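8-demethyl-8-aminoriboflavin-5'-phosphate synthase (Streptomyces davawensis, PDB 5MLD) converts riboflavin-5'-phosphate (FMN) into 8-amino-8-demethylriboflavin 5'-phosphate, replacing the C-8 methyl group by an amino group on the way to the antibiotic roseoflavin. Local coordinates at residues A[74-77]-A[78-82]; A[186-189]-A[190-193]. All coordinates share one frame; numbering follows the deposited sequence.

In the fold
Both contacts are local i to i+4 contacts within one helix, packed against the central sheet of the flavodoxin-like fold, but on different helices. Contact 1 takes up most of helix 72-81 and its exit at Ala-82. It is partly buried: Leu-75 and Ile-79 face strand 4-9 and helix 98-107, while Trp-74, Glu-77 and Glu-81 are exposed. No other subunit reaches it. Contact 2 lies in helix 183-205 and is almost wholly buried. Ile-189 and Met-192 pack on strand 125-132, and two other subunits cover further sides. Charged groups of contact 1 meet each other, water and their own chain, whereas those of contact 2 reach across subunit boundaries. Their centres are 25 Å apart and their nearest atoms about 13 Å.

Contact 1: A[74-77]-A[78-82]; sequences WLLE and KIREA
Lys-78 lays its aliphatic chain against the indole of Trp-74, one turn back on helix 72-81. CD of Lys-78 sits above one ring face, offset toward the rim, and CE of Lys-78 comes within 3.5 Å of CZ2 of Trp-74. The indole is swung toward this residue by a chi1 of 167°, which sets CG opposite the backbone N. A final bend at chi4 (-66°) turns the ammonium of Lys-78 away from the straight run of its chain. One water lies in the ring plane at the indole edge and accepts from NE1 of Trp-74 at 3.1 Å. It also accepts a weak bond from NZ of Lys-78. The same ammonium forms a salt bridge with Glu-40, so its charge has a partner beyond the helix.

On the inner side, CG of Leu-75 meets CD1 of Ile-79 at 4.2 Å. Leu-75 packs on Leu-8 and Ile-103, Ile-79 on Leu-6 and Leu-107. The backbone follows the usual i to i+4 pattern; N of Arg-80 donates to O of Leu-76 at 2.9 Å. Near the helix end the carboxylates of Glu-77 and Glu-81 approach, with OE1 of Glu-77 3.0 Å from OE2 of Glu-81 and their planes 46° apart. Two acceptors this close would repel if both were charged. The closeness of two like charges would probably raise the pKa of one.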
loop_
_atom_site.group_PDB
_atom_site.type_symbol
_atom_site.label_atom_id
_atom_site.label_comp_id
_atom_site.label_asym_id
_atom_site.label_seq_id
_atom_site.Cartn_x
_atom_site.Cartn_y
_atom_site.Cartn_z
ATOM N N TRP A 74 6.334 -18.788 -24.554
ATOM C CA TRP A 74 7.254 -17.890 -25.248
ATOM C C TRP A 74 7.708 -16.743 -24.343
ATOM O O TRP A 74 8.908 -16.461 -24.234
ATOM C CB TRP A 74 6.576 -17.354 -26.511
ATOM C CG TRP A 74 7.261 -16.200 -27.166
ATOM C CD1 TRP A 74 8.300 -16.261 -28.049
ATOM C CD2 TRP A 74 6.936 -14.802 -27.024
ATOM N NE1 TRP A 74 8.650 -14.992 -28.453
ATOM C CE2 TRP A 74 7.830 -14.081 -27.837
ATOM C CE3 TRP A 74 5.981 -14.098 -26.286
ATOM C CZ2 TRP A 74 7.799 -12.686 -27.935
ATOM C CZ3 TRP A 74 5.953 -12.711 -26.384
ATOM C CH2 TRP A 74 6.855 -12.023 -27.200
ATOM N N LEU A 75 6.762 -16.073 -23.675
ATOM C CA LEU A 75 7.137 -14.944 -22.821
ATOM C C LEU A 75 7.891 -15.405 -21.578
ATOM O O LEU A 75 8.856 -14.752 -21.164
ATOM C CB LEU A 75 5.897 -14.136 -22.421
ATOM C CG LEU A 75 6.119 -12.887 -21.554
ATOM C CD1 LEU A 75 7.185 -11.969 -22.121
ATOM C CD2 LEU A 75 4.799 -12.115 -21.344
ATOM N N LEU A 76 7.449 -16.505 -20.956
ATOM C CA LEU A 76 8.145 -17.031 -19.781
ATOM C C LEU A 76 9.593 -17.356 -20.106
ATOM O O LEU A 76 10.497 -17.119 -19.291
ATOM C CB LEU A 76 7.426 -18.281 -19.255
ATOM C CG LEU A 76 8.036 -18.956 -18.017
ATOM C CD1 LEU A 76 8.233 -17.953 -16.896
ATOM C CD2 LEU A 76 7.153 -20.114 -17.532
ATOM N N GLU A 77 9.841 -17.890 -21.301
ATOM C CA GLU A 77 11.211 -18.233 -21.660
ATOM C C GLU A 77 12.074 -16.984 -21.800
ATOM O O GLU A 77 13.244 -16.999 -21.410
ATOM C CB GLU A 77 11.237 -19.064 -22.940
ATOM C CG GLU A 77 12.601 -19.645 -23.286
ATOM C CD GLU A 77 13.274 -20.378 -22.121
ATOM O OE1 GLU A 77 14.506 -20.229 -21.970
ATOM O OE2 GLU A 77 12.590 -21.100 -21.357
ATOM N N LYS A 78 11.524 -15.893 -22.352
ATOM C CA LYS A 78 12.280 -14.641 -22.397
ATOM C C LYS A 78 12.602 -14.134 -20.993
ATOM O O LYS A 78 13.692 -13.602 -20.748
ATOM C CB LYS A 78 11.511 -13.578 -23.188
ATOM C CG LYS A 78 11.457 -13.860 -24.688
ATOM C CD LYS A 78 10.969 -12.662 -25.489
ATOM C CE LYS A 78 11.108 -12.929 -26.975
ATOM N NZ LYS A 78 12.537 -13.047 -27.366
ATOM N N ILE A 79 11.659 -14.269 -20.061
ATOM C CA ILE A 79 11.911 -13.823 -18.696
ATOM C C ILE A 79 12.980 -14.690 -18.045
ATOM O O ILE A 79 13.849 -14.193 -17.321
ATOM C CB ILE A 79 10.604 -13.838 -17.886
ATOM C CG1 ILE A 79 9.605 -12.833 -18.463
ATOM C CG2 ILE A 79 10.886 -13.559 -16.431
ATOM C CD1 ILE A 79 8.202 -12.990 -17.894
ATOM N N ARG A 80 12.937 -15.998 -18.289
ATOM C CA ARG A 80 13.966 -16.874 -17.738
ATOM C C ARG A 80 15.344 -16.522 -18.277
ATOM O O ARG A 80 16.348 -16.648 -17.567
ATOM C CB ARG A 80 13.652 -18.329 -18.060
ATOM C CG ARG A 80 12.521 -18.905 -17.268
ATOM C CD ARG A 80 12.289 -20.320 -17.748
ATOM N NE ARG A 80 11.797 -21.163 -16.672
ATOM C CZ ARG A 80 12.587 -21.723 -15.763
ATOM N NH1 ARG A 80 13.900 -21.529 -15.806
ATOM N NH2 ARG A 80 12.066 -22.476 -14.816
ATOM N N GLU A 81 15.413 -16.100 -19.536
ATOM C CA GLU A 81 16.697 -15.799 -20.153
ATOM C C GLU A 81 17.226 -14.411 -19.818
ATOM O O GLU A 81 18.432 -14.180 -19.956
ATOM C CB GLU A 81 16.601 -15.938 -21.673
ATOM C CG GLU A 81 16.246 -17.331 -22.154
ATOM C CD GLU A 81 15.984 -17.363 -23.659
ATOM O OE1 GLU A 81 16.566 -16.525 -24.383
ATOM O OE2 GLU A 81 15.200 -18.219 -24.124
ATOM N N ALA A 82 16.373 -13.484 -19.394
ATOM C CA ALA A 82 16.808 -12.108 -19.206
ATOM C C ALA A 82 17.523 -11.955 -17.867
ATOM O O ALA A 82 17.053 -12.447 -16.836
ATOM C CB ALA A 82 15.618 -11.158 -19.277
HETATM O O HOH W 1 11.120 -13.953 -30.061
#

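Contact 2: A[186-189]-A[190-193]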
loop_
_atom_site.group_PDB
_atom_site.type_symbol
_atom_site.label_atom_id
_atom_site.label_comp_id
_atom_site.label_asym_id
_atom_site.label_seq_id
_atom_site.Cartn_x
_atom_site.Cartn_y
_atom_site.Cartn_z
ATOM N N ASN A 186 14.190 12.103 -15.918
ATOM C CA ASN A 186 15.343 11.749 -16.735
ATOM C C ASN A 186 16.527 11.350 -15.868
ATOM O O ASN A 186 17.270 10.416 -16.205
ATOM C CB ASN A 186 15.701 12.901 -17.665
ATOM C CG ASN A 186 14.849 12.903 -18.921
ATOM O OD1 ASN A 186 14.429 11.839 -19.397
ATOM N ND2 ASN A 186 14.588 14.091 -19.466
ATOM N N LYS A 187 16.694 11.998 -14.722
ATOM C CA LYS A 187 17.811 11.596 -13.875
ATOM C C LYS A 187 17.518 10.264 -13.189
ATOM O O LYS A 187 18.411 9.421 -13.080
ATOM C CB LYS A 187 18.163 12.704 -12.872
ATOM C CG LYS A 187 17.654 12.576 -11.447
ATOM C CD LYS A 187 18.094 13.798 -10.628
ATOM C CE LYS A 187 17.370 13.903 -9.299
ATOM N NZ LYS A 187 17.631 15.224 -8.648
ATOM N N LEU A 188 16.257 10.013 -12.790
ATOM C CA LEU A 188 15.942 8.708 -12.204
ATOM C C LEU A 188 16.158 7.566 -13.202
ATOM O O LEU A 188 16.637 6.489 -12.825
ATOM C CB LEU A 188 14.502 8.684 -11.678
ATOM C CG LEU A 188 14.235 9.570 -10.449
ATOM C CD1 LEU A 188 12.873 9.227 -9.871
ATOM C CD2 LEU A 188 15.309 9.434 -9.365
ATOM N N ILE A 189 15.757 7.748 -14.462
ATOM C CA ILE A 189 15.973 6.690 -15.449
ATOM C C ILE A 189 17.458 6.356 -15.540
ATOM O O ILE A 189 17.851 5.178 -15.565
ATOM C CB ILE A 189 15.396 7.101 -16.819
ATOM C CG1 ILE A 189 13.863 7.128 -16.761
ATOM C CG2 ILE A 189 15.830 6.122 -17.895
ATOM C CD1 ILE A 189 13.223 7.676 -18.039
ATOM N N ARG A 190 18.303 7.385 -15.538
ATOM C CA ARG A 190 19.748 7.162 -15.634
ATOM C C ARG A 190 20.299 6.435 -14.410
ATOM O O ARG A 190 21.130 5.524 -14.555
ATOM C CB ARG A 190 20.472 8.488 -15.849
ATOM C CG ARG A 190 20.237 9.078 -17.257
ATOM C CD ARG A 190 20.898 10.461 -17.443
ATOM N NE ARG A 190 20.786 10.931 -18.826
ATOM C CZ ARG A 190 21.618 10.595 -19.812
ATOM N NH1 ARG A 190 22.657 9.795 -19.575
ATOM N NH2 ARG A 190 21.426 11.078 -21.037
ATOM N N PHE A 191 19.858 6.823 -13.206
ATOM C CA PHE A 191 20.211 6.089 -11.989
ATOM C C PHE A 191 19.861 4.616 -12.145
ATOM O O PHE A 191 20.674 3.721 -11.875
ATOM C CB PHE A 191 19.449 6.639 -10.766
ATOM C CG PHE A 191 19.837 8.034 -10.312
ATOM C CD1 PHE A 191 20.833 8.770 -10.935
ATOM C CD2 PHE A 191 19.182 8.595 -9.222
ATOM C CE1 PHE A 191 21.155 10.036 -10.488
ATOM C CE2 PHE A 191 19.497 9.861 -8.758
ATOM C CZ PHE A 191 20.486 10.587 -9.392
ATOM N N MET A 192 18.623 4.352 -12.558
ATOM C CA MET A 192 18.130 2.986 -12.605
ATOM C C MET A 192 18.943 2.143 -13.573
ATOM O O MET A 192 19.302 1.005 -13.256
ATOM C CB MET A 192 16.653 2.986 -12.993
ATOM C CG MET A 192 15.986 1.639 -12.936
ATOM S SD MET A 192 16.180 0.671 -14.445
ATOM C CE MET A 192 15.649 1.815 -15.713
ATOM N N VAL A 193 19.229 2.677 -14.766
ATOM C CA VAL A 193 19.987 1.906 -15.752
ATOM C C VAL A 193 21.404 1.635 -15.249
ATOM O O VAL A 193 21.915 0.510 -15.351
ATOM C CB VAL A 193 20.004 2.640 -17.100
ATOM C CG1 VAL A 193 20.993 1.953 -18.072
ATOM C CG2 VAL A 193 18.603 2.649 -17.675
#
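Phe-191 turns one ring face to the carbonyl of Lys-187, whose O lies 3.2 Å above the plane of the Phe-191 ring and off toward the rim. A chi1 of -68° sets CG of Phe-191 beside its own backbone N and so brings the ring to this oxygen. O of Lys-187 also accepts from N of Phe-191 at 3.0 Å, in a nearly straight bond (170°). Further i to i+4 bonds join Met-192 to Leu-188 and Val-193 to Ile-189; N of Arg-190 to O of Asn-186 is longer, at 3.3 Å.

Two apolar contacts involve the ring. The extended chain of Lys-187 runs beside Phe-191, with CG of Lys-187 4.0 Å from CZ of Phe-191. CD2 of Leu-188 approaches CD2 of Phe-191 obliquely, also at 4.0 Å. Separately, CG2 of Ile-189 meets CG2 of Val-193 at 4.4 Å.

Polar ends reach other subunits: Arg-190 NE forms a salt bridge with Glu-222 and Asn-186 ND2 bonds to Ser-223, both of the second subunit, while Lys-187 NZ donates to carbonyls of Thr-235 and Ala-237 of the third. With Ile-189 and Met-192 on Leu-130 and helix 20-34 alongside, this is a buried helix packed on the sheet of a flavodoxin-like fold, contributing to subunit contacts of the homotetramer.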